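Local coordinates for enoyl-CoA hydratase (Mycolicibacterium smegmatis, PDB 7MCM), which probably catalyses the reversible addition of water to (2E)-enoyl-CoA thioesters, giving (3S)-3-hydroxyacyl-CoA in fatty acid metabolism, at residues B[228-231]-B[232-235]; B[154-157]-B[158-162]; B[33-36]-B[37-41]. One frame throughout, in Å; residues are numbered along the deposited sequence.

Three local contacts of a crotonase-fold subunit, two at helix starts and one spanning a short helix, are compared. In chain order, interaction 3 opens helix 33-48 between strands 16-21 and 54-59, interaction 2 makes up helix 154-162, and interaction 1 begins helix 231-241. The centres of interactions 1 and 2 lie 20 Å apart, yet Thr-228 CG2 touches Trp-156 CZ2. The centre of interaction 3 is 23 Å from that of interaction 2 and 32 Å from that of interaction 1. Interactions 1 and 2 lie at subunit boundaries of the six-chain assembly, Trp-156 of one subunit bonding Ala-229 of another, whereas interaction 3 joins its helix to helix 97-104 and strand 8-13 within one chain.

Interaction 1: residues B[228-231]-B[232-235]; sequences TASL and DSTL
Ser-230 caps the start of helix 231-241 by taking a hydrogen bond from the backbone of Ser-233, three residues on. Followed outward, its side chain leaves the backbone with CB 3.9 Å from Asp-232 N and ends in OG, which accepts from Ser-233 N at 3.0 Å along a fairly straight N-H line (157°). A first torsion of 67° puts that oxygen between the backbone N and the carbonyl carbon, from where it can bend back over the first turn. This is an N-cap, and its return half runs through water: water 1 accepts from Ser-230 N at 3.0 Å and is bonded to Ser-233 OG at 2.7 Å, where a classical capping box would close the loop directly. Ser-233 OG has another hydrogen-bond partner in Glu-225 of a neighbouring subunit. Beside this polar exchange, Ala-229 CB and Ser-233 CB meet at 3.5 Å. The carbonyl of Ser-230 begins the regular helical bonding; Thr-234 N reaches its O at 3.2 Å, and Thr-234 OG1 adds a weak bond to the same oxygen. Next along, Leu-231 O receives Leu-235 N. The side chains of these two leucines cross at a slant: CG of Leu-231 lies near CD1 of Leu-235, while CD1 of Leu-231 touches CG of Leu-235 at 3.9 Å. Gln-103 of a second subunit packs on Leu-231, and Arg-100 of that subunit lies against Leu-235. The same Arg-100 forms a salt bridge with Asp-232 OD1, a carboxylate in the first turn, where the positive end of the helix dipole would also tend to stabilise its negative charge.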
loop_
_atom_site.group_PDB
_atom_site.type_symbol
_atom_site.label_atom_id
_atom_site.label_comp_id
_atom_site.label_asym_id
_atom_site.label_seq_id
_atom_site.Cartn_x
_atom_site.Cartn_y
_atom_site.Cartn_z
ATOM N N THR B 228 2.313 -8.842 0.577
ATOM C CA THR B 228 1.772 -7.486 0.570
ATOM C C THR B 228 2.837 -6.401 0.625
ATOM O O THR B 228 2.679 -5.359 -0.015
ATOM C CB THR B 228 0.819 -7.305 1.758
ATOM O OG1 THR B 228 1.360 -7.986 2.899
ATOM C CG2 THR B 228 -0.571 -7.843 1.430
ATOM N N ALA B 229 3.909 -6.614 1.375
ATOM C CA ALA B 229 4.851 -5.546 1.652
ATOM C C ALA B 229 5.657 -5.172 0.409
ATOM O O ALA B 229 5.752 -5.923 -0.565
ATOM C CB ALA B 229 5.794 -5.956 2.782
ATOM N N SER B 230 6.236 -3.978 0.455
ATOM C CA SER B 230 7.135 -3.521 -0.592
ATOM C C SER B 230 8.390 -4.394 -0.628
ATOM O O SER B 230 8.665 -5.181 0.286
ATOM C CB SER B 230 7.549 -2.076 -0.335
ATOM O OG SER B 230 8.351 -2.036 0.846
ATOM N N LEU B 231 9.178 -4.239 -1.693
ATOM C CA LEU B 231 10.477 -4.899 -1.700
ATOM C C LEU B 231 11.329 -4.427 -0.531
ATOM O O LEU B 231 11.973 -5.236 0.144
ATOM C CB LEU B 231 11.188 -4.658 -3.030
ATOM C CG LEU B 231 12.633 -5.159 -3.112
ATOM C CD1 LEU B 231 12.744 -6.655 -2.799
ATOM C CD2 LEU B 231 13.170 -4.869 -4.497
ATOM N N ASP B 232 11.314 -3.122 -0.256
ATOM C CA ASP B 232 12.134 -2.568 0.818
ATOM C C ASP B 232 11.788 -3.188 2.170
ATOM O O ASP B 232 12.676 -3.422 3.000
ATOM C CB ASP B 232 11.971 -1.047 0.869
ATOM C CG ASP B 232 12.684 -0.347 -0.273
ATOM O OD1 ASP B 232 13.701 -0.890 -0.759
ATOM O OD2 ASP B 232 12.234 0.747 -0.680
ATOM N N SER B 233 10.503 -3.427 2.421
ATOM C CA SER B 233 10.099 -4.047 3.677
ATOM C C SER B 233 10.626 -5.469 3.789
ATOM O O SER B 233 11.049 -5.895 4.870
ATOM C CB SER B 233 8.580 -4.031 3.801
ATOM O OG SER B 233 8.141 -2.707 4.012
ATOM N N THR B 234 10.577 -6.228 2.691
ATOM C CA THR B 234 11.081 -7.595 2.718
ATOM C C THR B 234 12.589 -7.610 2.932
ATOM O O THR B 234 13.107 -8.437 3.693
ATOM C CB THR B 234 10.701 -8.317 1.426
ATOM O OG1 THR B 234 9.277 -8.442 1.351
ATOM C CG2 THR B 234 11.359 -9.704 1.345
ATOM N N LEU B 235 13.305 -6.685 2.284
ATOM C CA LEU B 235 14.749 -6.606 2.467
ATOM C C LEU B 235 15.104 -6.286 3.915
ATOM O O LEU B 235 16.039 -6.868 4.472
ATOM C CB LEU B 235 15.340 -5.557 1.521
ATOM C CG LEU B 235 15.316 -5.871 0.018
ATOM C CD1 LEU B 235 15.806 -4.662 -0.790
ATOM C CD2 LEU B 235 16.148 -7.099 -0.288
HETATM O O HOH W 1 5.654 -2.373 2.960
#

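Interaction 2: residues B[154-157]-B[158-162]; sequences GTWF and LPRAV
Leu-158 N closes the regular helical turn onto Gly-154 O at 2.9 Å, but the helix is kinked one step later because the nitrogen of Pro-159 has no hydrogen to give, and CD of that ring instead sits 3.0 Å from Thr-155 O. Past the kink, Phe-157 O takes weak bonds from the backbone N atoms of Arg-160 and Ala-161, whereas Leu-158 O accepts from both Ala-161 and Val-162. The side-chain contact is carried by Trp-156 and Arg-160, one turn apart. Arg-160, deposited in two conformers and described here in one, bends at its second torsion (147°) to lay its guanidinium flat on the indole, the planes 8° apart and the centres separated by 3.7 Å. CZ lies over the five-membered ring as a cation-pi contact. CD stands over the six-membered ring, 4.0 Å from its centroid, as a CH-pi contact. NH1 turns to Trp-156 O, reaching a lone pair in the carbonyl plane at 2.7 Å, although that oxygen stands 20° out of the guanidinium plane. Beyond the stack, Trp-156 CE3 sits over the centre of the Phe-157 ring, which itself packs on Val-126 and Met-127 of helix 120-127, while Leu-158 meets helix 164-173 of the crotonase fold. Both members of the stack also bind a neighbouring subunit, Trp-156 NE1 to Ala-229 O and Arg-160 NH2 to Ser-226 O. In this conformer the guanidinium lies flat against the ring and is bonded to two carbonyl oxygens, which would limit its rotation; its positive charge over the indole would probably make the N-H of Trp-156 a somewhat stronger donor across the subunit boundary.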
loop_
_atom_site.group_PDB
_atom_site.type_symbol
_atom_site.label_atom_id
_atom_site.label_comp_id
_atom_site.label_asym_id
_atom_site.label_seq_id
_atom_site.Cartn_x
_atom_site.Cartn_y
_atom_site.Cartn_z
ATOM N N GLY B 154 -12.246 -15.388 1.293
ATOM C CA GLY B 154 -11.925 -16.214 0.145
ATOM C C GLY B 154 -11.626 -15.421 -1.114
ATOM O O GLY B 154 -10.815 -15.850 -1.943
ATOM N N THR B 155 -12.260 -14.256 -1.282
ATOM C CA THR B 155 -11.970 -13.471 -2.483
ATOM C C THR B 155 -10.560 -12.882 -2.472
ATOM O O THR B 155 -10.062 -12.494 -3.530
ATOM C CB THR B 155 -12.969 -12.334 -2.657
ATOM O OG1 THR B 155 -12.894 -11.483 -1.515
ATOM C CG2 THR B 155 -14.394 -12.875 -2.802
ATOM N N TRP B 156 -9.923 -12.769 -1.307
ATOM C CA TRP B 156 -8.538 -12.298 -1.271
ATOM C C TRP B 156 -7.562 -13.415 -1.634
ATOM O O TRP B 156 -6.619 -13.194 -2.406
ATOM C CB TRP B 156 -8.228 -11.712 0.107
ATOM C CG TRP B 156 -6.939 -10.926 0.202
ATOM C CD1 TRP B 156 -6.762 -9.595 -0.036
ATOM C CD2 TRP B 156 -5.661 -11.432 0.611
ATOM N NE1 TRP B 156 -5.450 -9.243 0.177
ATOM C CE2 TRP B 156 -4.751 -10.354 0.574
ATOM C CE3 TRP B 156 -5.198 -12.691 0.987
ATOM C CZ2 TRP B 156 -3.399 -10.497 0.920
ATOM C CZ3 TRP B 156 -3.848 -12.836 1.328
ATOM C CH2 TRP B 156 -2.969 -11.747 1.286
ATOM N N PHE B 157 -7.809 -14.633 -1.141
ATOM C CA PHE B 157 -6.879 -15.741 -1.336
ATOM C C PHE B 157 -7.044 -16.418 -2.695
ATOM O O PHE B 157 -6.057 -16.859 -3.289
ATOM C CB PHE B 157 -7.065 -16.769 -0.219
ATOM C CG PHE B 157 -6.646 -16.274 1.133
ATOM C CD1 PHE B 157 -5.319 -16.351 1.528
ATOM C CD2 PHE B 157 -7.566 -15.746 2.012
ATOM C CE1 PHE B 157 -4.922 -15.896 2.771
ATOM C CE2 PHE B 157 -7.167 -15.292 3.261
ATOM C CZ PHE B 157 -5.848 -15.368 3.630
ATOM N N LEU B 158 -8.267 -16.516 -3.215
ATOM C CA LEU B 158 -8.472 -17.312 -4.421
ATOM C C LEU B 158 -7.723 -16.756 -5.632
ATOM O O LEU B 158 -7.103 -17.554 -6.358
ATOM C CB LEU B 158 -9.980 -17.461 -4.704
ATOM C CG LEU B 158 -10.346 -18.425 -5.841
ATOM C CD1 LEU B 158 -9.796 -19.842 -5.591
ATOM C CD2 LEU B 158 -11.872 -18.494 -6.026
ATOM N N PRO B 159 -7.714 -15.448 -5.906
ATOM C CA PRO B 159 -6.940 -14.977 -7.066
ATOM C C PRO B 159 -5.466 -15.258 -6.920
ATOM O O PRO B 159 -4.770 -15.455 -7.926
ATOM C CB PRO B 159 -7.215 -13.465 -7.098
ATOM C CG PRO B 159 -8.412 -13.272 -6.292
ATOM C CD PRO B 159 -8.403 -14.336 -5.238
ATOM N N ARG B 160 -4.957 -15.280 -5.691
ATOM C CA ARG B 160 -3.545 -15.571 -5.510
ATOM C C ARG B 160 -3.230 -17.047 -5.693
ATOM O O ARG B 160 -2.055 -17.396 -5.814
ATOM C CB ARG B 160 -3.102 -15.051 -4.143
ATOM C CG ARG B 160 -3.137 -13.522 -4.120
ATOM C CD ARG B 160 -3.492 -12.944 -2.765
ATOM N NE ARG B 160 -3.281 -11.499 -2.747
ATOM C CZ ARG B 160 -4.216 -10.592 -3.000
ATOM N NH1 ARG B 160 -5.473 -10.934 -3.241
ATOM N NH2 ARG B 160 -3.878 -9.307 -3.023
ATOM N N ALA B 161 -4.246 -17.908 -5.766
ATOM C CA ALA B 161 -4.058 -19.317 -6.075
ATOM C C ALA B 161 -4.244 -19.628 -7.551
ATOM O O ALA B 161 -3.535 -20.482 -8.090
ATOM C CB ALA B 161 -5.028 -20.187 -5.259
ATOM N N VAL B 162 -5.207 -18.995 -8.225
ATOM C CA VAL B 162 -5.546 -19.383 -9.587
ATOM C C VAL B 162 -5.525 -18.221 -10.566
ATOM O O VAL B 162 -5.845 -18.415 -11.736
ATOM C CB VAL B 162 -6.907 -20.109 -9.649
ATOM C CG1 VAL B 162 -6.864 -21.390 -8.819
ATOM C CG2 VAL B 162 -8.076 -19.185 -9.202
#

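Interaction 3: residues B[33-36]-B[37-41]; sequences SDFI and DAFDA
Asp-37 takes up the first full turn of helix 33-48 by giving its N-H to Ser-33 O at 3.0 Å. The helix is the crossover of a beta-alpha-beta unit, linking strand 16-21 to strand 54-59. The Asp-37 side chain folds back beside its own backbone N, which leaves OD2 3.2 Å from Ser-33 O, an approach of two acceptors that offers no bond. The carboxylate instead makes a salt bridge through OD1 to Arg-97 of helix 97-104. Ala-38 follows with its N on Asp-34 O at 3.1 Å, and its small CB lies 3.6 Å from both Asp-34 O and Phe-35 O. Phe-39 brings the aromatic part of the contact. Its N bonds to Phe-35 O at 2.8 Å, and its ring runs alongside that of Phe-35, one turn earlier. Both rings swing to the position opposite the backbone N (chi1 178° in Phe-35), which sends them the same way off the helix. Their planes differ by 24°, but they are slid so far apart, with centroids 5.9 Å from each other, that they barely overlap; the touch is made by Phe-35 CZ and Phe-39 CD1 at 4.0 Å. Leu-8 of strand 8-13 packs against both phenylalanines, and Phe-39 also reaches Ala-101 and Leu-102. Asp-40 gives the straightest bond of the turn, its N to Ile-36 O at 177°, and divides its carboxylate between two arginines of helix 97-104, OD2 to Arg-97 and OD1 to Arg-104. At the end of the segment Ala-41 N donates to Asp-37 O at 3.0 Å.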
loop_
_atom_site.group_PDB
_atom_site.type_symbol
_atom_site.label_atom_id
_atom_site.label_comp_id
_atom_site.label_asym_id
_atom_site.label_seq_id
_atom_site.Cartn_x
_atom_site.Cartn_y
_atom_site.Cartn_z
ATOM N N SER B 33 -19.012 -22.948 16.216
ATOM C CA SER B 33 -18.126 -22.322 17.193
ATOM C C SER B 33 -17.192 -23.332 17.857
ATOM O O SER B 33 -16.077 -22.967 18.251
ATOM C CB SER B 33 -18.941 -21.591 18.251
ATOM O OG SER B 33 -19.687 -22.527 18.993
ATOM N N ASP B 34 -17.623 -24.588 18.015
ATOM C CA ASP B 34 -16.716 -25.602 18.556
ATOM C C ASP B 34 -15.505 -25.798 17.655
ATOM O O ASP B 34 -14.365 -25.840 18.130
ATOM C CB ASP B 34 -17.439 -26.927 18.749
ATOM C CG ASP B 34 -18.314 -26.927 19.969
ATOM O OD1 ASP B 34 -18.052 -26.115 20.886
ATOM O OD2 ASP B 34 -19.266 -27.731 20.003
ATOM N N PHE B 35 -15.728 -25.942 16.347
ATOM C CA PHE B 35 -14.592 -26.120 15.450
ATOM C C PHE B 35 -13.681 -24.900 15.468
ATOM O O PHE B 35 -12.448 -25.029 15.510
ATOM C CB PHE B 35 -15.045 -26.397 14.017
ATOM C CG PHE B 35 -13.895 -26.525 13.068
ATOM C CD1 PHE B 35 -13.361 -25.409 12.444
ATOM C CD2 PHE B 35 -13.290 -27.759 12.860
ATOM C CE1 PHE B 35 -12.263 -25.531 11.615
ATOM C CE2 PHE B 35 -12.198 -27.881 12.020
ATOM C CZ PHE B 35 -11.689 -26.766 11.397
ATOM N N ILE B 36 -14.271 -23.703 15.391
ATOM C CA ILE B 36 -13.468 -22.485 15.343
ATOM C C ILE B 36 -12.577 -22.388 16.574
ATOM O O ILE B 36 -11.374 -22.115 16.464
ATOM C CB ILE B 36 -14.383 -21.253 15.185
ATOM C CG1 ILE B 36 -15.152 -21.347 13.856
ATOM C CG2 ILE B 36 -13.558 -19.972 15.244
ATOM C CD1 ILE B 36 -16.241 -20.289 13.656
ATOM N N ASP B 37 -13.138 -22.673 17.756
ATOM C CA ASP B 37 -12.353 -22.667 18.989
ATOM C C ASP B 37 -11.198 -23.665 18.928
ATOM O O ASP B 37 -10.083 -23.361 19.366
ATOM C CB ASP B 37 -13.257 -22.986 20.182
ATOM C CG ASP B 37 -14.221 -21.863 20.511
ATOM O OD1 ASP B 37 -13.987 -20.717 20.076
ATOM O OD2 ASP B 37 -15.219 -22.132 21.212
ATOM N N ALA B 38 -11.451 -24.873 18.412
ATOM C CA ALA B 38 -10.401 -25.887 18.315
ATOM C C ALA B 38 -9.320 -25.480 17.317
ATOM O O ALA B 38 -8.135 -25.763 17.520
ATOM C CB ALA B 38 -11.012 -27.224 17.904
ATOM N N PHE B 39 -9.719 -24.833 16.224
ATOM C CA PHE B 39 -8.753 -24.384 15.231
ATOM C C PHE B 39 -7.863 -23.292 15.813
ATOM O O PHE B 39 -6.638 -23.335 15.653
ATOM C CB PHE B 39 -9.492 -23.915 13.976
ATOM C CG PHE B 39 -8.607 -23.763 12.763
ATOM C CD1 PHE B 39 -8.266 -24.866 11.995
ATOM C CD2 PHE B 39 -8.135 -22.523 12.390
ATOM C CE1 PHE B 39 -7.456 -24.739 10.877
ATOM C CE2 PHE B 39 -7.313 -22.377 11.270
ATOM C CZ PHE B 39 -6.976 -23.489 10.515
ATOM N N ASP B 40 -8.460 -22.325 16.520
ATOM C CA ASP B 40 -7.672 -21.355 17.276
ATOM C C ASP B 40 -6.662 -22.051 18.181
ATOM O O ASP B 40 -5.469 -21.736 18.154
ATOM C CB ASP B 40 -8.585 -20.460 18.115
ATOM C CG ASP B 40 -8.978 -19.184 17.400
ATOM O OD1 ASP B 40 -8.226 -18.717 16.516
ATOM O OD2 ASP B 40 -10.052 -18.641 17.729
ATOM N N ALA B 41 -7.129 -23.007 18.991
ATOM C CA ALA B 41 -6.244 -23.672 19.948
ATOM C C ALA B 41 -5.127 -24.437 19.241
ATOM O O ALA B 41 -3.974 -24.409 19.683
ATOM C CB ALA B 41 -7.050 -24.608 20.847
#